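Local structure of cell division control protein 11 (Saccharomyces cerevisiae, 5AR1) at residues P203-P208 with H282-Y287. The protein is a septin-family GTPase subunit that assembles with other septins into the cortical filament collar at the mother-bud neck that serves cytokinesis. Numbering follows the deposited sequence.
Sequences PIYNFP and HDLKNY
The ring of Y205 is held between two aliphatic groups, with a second ring at its edge. L284 CD2 lies over the centre of one face, 3.5 Å from the centroid of the Y205 ring and 6° off the ring normal, a CH-pi contact. CD of P208, from the same loop, lies on the opposite face, offset toward the rim. At the edge, CE1 of Y205 comes 3.9 Å from CG of Y287 in a T-shaped pair, planes at 87°, the edge of Y205 toward the face of Y287. P208 CG also meets Y287 CE2, at 4.1 Å. With CG anti to the backbone N (chi1 -176°), Y205 extends its ring from the loop toward helix 274-290. Y205 OH ends beside D283 CB. An alanine in place of Y205 would probably leave L284 CD2 without its aromatic face and Y287 without its edge-on partner. The backbone of Y205 is hydrogen-bonded to I171. The contact therefore joins strand 171-175 of the GTPase-domain sheet, through the loop 203-208, to helix 274-290. The meeting is mostly apolar and aromatic, so van der Waals and ring contacts, not hydrogen bonds, probably supply most of the cohesion between the two segments.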
loop_
_atom_site.group_PDB
_atom_site.type_symbol
_atom_site.label_atom_id
_atom_site.label_comp_id
_atom_site.label_asym_id
_atom_site.label_seq_id
_atom_site.Cartn_x
_atom_site.Cartn_y
_atom_site.Cartn_z
ATOM N N PRO A 203 7.350 5.761 -7.422
ATOM C CA PRO A 203 6.207 6.537 -6.936
ATOM C C PRO A 203 5.343 5.756 -5.939
ATOM O O PRO A 203 4.415 5.030 -6.322
ATOM C CB PRO A 203 5.503 6.967 -8.217
ATOM C CG PRO A 203 5.920 5.982 -9.247
ATOM C CD PRO A 203 7.115 5.236 -8.785
ATOM N N ILE A 204 5.683 5.917 -4.644
ATOM C CA ILE A 204 5.071 5.295 -3.481
ATOM C C ILE A 204 4.197 6.333 -2.786
ATOM O O ILE A 204 4.483 7.519 -2.941
ATOM C CB ILE A 204 6.283 4.774 -2.634
ATOM C CG1 ILE A 204 6.300 3.252 -2.636
ATOM C CG2 ILE A 204 6.475 5.369 -1.180
ATOM C CD1 ILE A 204 6.592 2.659 -4.005
ATOM N N TYR A 205 3.119 5.923 -2.050
ATOM C CA TYR A 205 2.270 6.879 -1.310
ATOM C C TYR A 205 3.058 7.212 -0.094
ATOM O O TYR A 205 3.259 6.336 0.753
ATOM C CB TYR A 205 0.923 6.270 -0.887
ATOM C CG TYR A 205 -0.023 7.238 -0.200
ATOM C CD1 TYR A 205 -0.870 8.056 -0.936
ATOM C CD2 TYR A 205 -0.081 7.325 1.189
ATOM C CE1 TYR A 205 -1.757 8.931 -0.317
ATOM C CE2 TYR A 205 -0.964 8.203 1.825
ATOM C CZ TYR A 205 -1.817 8.988 1.065
ATOM O OH TYR A 205 -2.693 9.868 1.659
ATOM N N ASN A 206 3.577 8.434 -0.022
ATOM C CA ASN A 206 4.422 8.778 1.113
ATOM C C ASN A 206 3.724 9.687 2.151
ATOM O O ASN A 206 4.332 10.603 2.700
ATOM C CB ASN A 206 5.732 9.356 0.618
ATOM C CG ASN A 206 6.745 9.461 1.702
ATOM O OD1 ASN A 206 6.854 8.579 2.562
ATOM N ND2 ASN A 206 7.416 10.598 1.746
ATOM N N PHE A 207 2.453 9.401 2.443
ATOM C CA PHE A 207 1.649 10.127 3.424
ATOM C C PHE A 207 1.641 11.668 3.183
ATOM O O PHE A 207 2.009 12.446 4.079
ATOM C CB PHE A 207 2.075 9.729 4.851
ATOM C CG PHE A 207 1.853 8.254 5.072
ATOM C CD1 PHE A 207 0.589 7.765 5.377
ATOM C CD2 PHE A 207 2.876 7.343 4.860
ATOM C CE1 PHE A 207 0.365 6.397 5.510
ATOM C CE2 PHE A 207 2.652 5.974 5.001
ATOM C CZ PHE A 207 1.404 5.512 5.337
ATOM N N PRO A 208 1.230 12.103 1.955
ATOM C CA PRO A 208 1.148 13.548 1.661
ATOM C C PRO A 208 0.124 14.211 2.567
ATOM O O PRO A 208 -0.927 13.622 2.824
ATOM C CB PRO A 208 0.656 13.586 0.211
ATOM C CG PRO A 208 0.915 12.225 -0.336
ATOM C CD PRO A 208 0.749 11.308 0.812
ATOM N N HIS A 282 -9.256 7.649 4.273
ATOM C CA HIS A 282 -9.941 8.782 3.659
ATOM C C HIS A 282 -8.987 9.616 2.823
ATOM O O HIS A 282 -9.424 10.197 1.845
ATOM C CB HIS A 282 -10.628 9.646 4.716
ATOM C CG HIS A 282 -12.018 9.197 5.054
ATOM N ND1 HIS A 282 -12.766 8.424 4.180
ATOM C CD2 HIS A 282 -12.768 9.467 6.149
ATOM C CE1 HIS A 282 -13.929 8.237 4.779
ATOM N NE2 HIS A 282 -13.980 8.854 5.961
ATOM N N ASP A 283 -7.676 9.657 3.177
ATOM C CA ASP A 283 -6.724 10.395 2.345
ATOM C C ASP A 283 -6.333 9.587 1.088
ATOM O O ASP A 283 -6.113 10.185 0.046
ATOM C CB ASP A 283 -5.510 10.907 3.133
ATOM C CG ASP A 283 -5.801 12.011 4.160
ATOM O OD1 ASP A 283 -6.891 12.637 4.082
ATOM O OD2 ASP A 283 -4.931 12.263 5.032
ATOM N N LEU A 284 -6.308 8.242 1.168
ATOM C CA LEU A 284 -5.986 7.369 0.040
ATOM C C LEU A 284 -7.209 7.299 -0.861
ATOM O O LEU A 284 -7.074 7.146 -2.085
ATOM C CB LEU A 284 -5.642 5.945 0.514
ATOM C CG LEU A 284 -4.499 5.765 1.489
ATOM C CD1 LEU A 284 -4.777 4.623 2.427
ATOM C CD2 LEU A 284 -3.202 5.519 0.767
ATOM N N LYS A 285 -8.414 7.370 -0.261
ATOM C CA LYS A 285 -9.660 7.323 -1.032
ATOM C C LYS A 285 -9.687 8.605 -1.833
ATOM O O LYS A 285 -9.786 8.546 -3.044
ATOM C CB LYS A 285 -10.879 7.231 -0.098
ATOM C CG LYS A 285 -12.107 6.606 -0.707
ATOM C CD LYS A 285 -13.332 7.481 -0.487
ATOM C CE LYS A 285 -14.598 6.839 -1.004
ATOM N NZ LYS A 285 -15.221 5.935 0.005
ATOM N N ASN A 286 -9.435 9.744 -1.166
ATOM C CA ASN A 286 -9.404 11.065 -1.767
ATOM C C ASN A 286 -8.263 11.241 -2.729
ATOM O O ASN A 286 -8.491 11.773 -3.797
ATOM C CB ASN A 286 -9.434 12.165 -0.709
ATOM C CG ASN A 286 -10.785 12.299 -0.017
ATOM O OD1 ASN A 286 -11.590 11.351 0.060
ATOM N ND2 ASN A 286 -11.057 13.480 0.533
ATOM N N TYR A 287 -7.072 10.740 -2.411
ATOM C CA TYR A 287 -5.921 10.841 -3.311
ATOM C C TYR A 287 -6.182 10.105 -4.632
ATOM O O TYR A 287 -5.905 10.682 -5.684
ATOM C CB TYR A 287 -4.602 10.370 -2.642
ATOM C CG TYR A 287 -3.361 10.926 -3.309
ATOM C CD1 TYR A 287 -2.754 10.257 -4.371
ATOM C CD2 TYR A 287 -2.818 12.142 -2.911
ATOM C CE1 TYR A 287 -1.627 10.778 -5.008
ATOM C CE2 TYR A 287 -1.682 12.665 -3.530
ATOM C CZ TYR A 287 -1.096 11.986 -4.586
ATOM O OH TYR A 287 -0.004 12.524 -5.226
#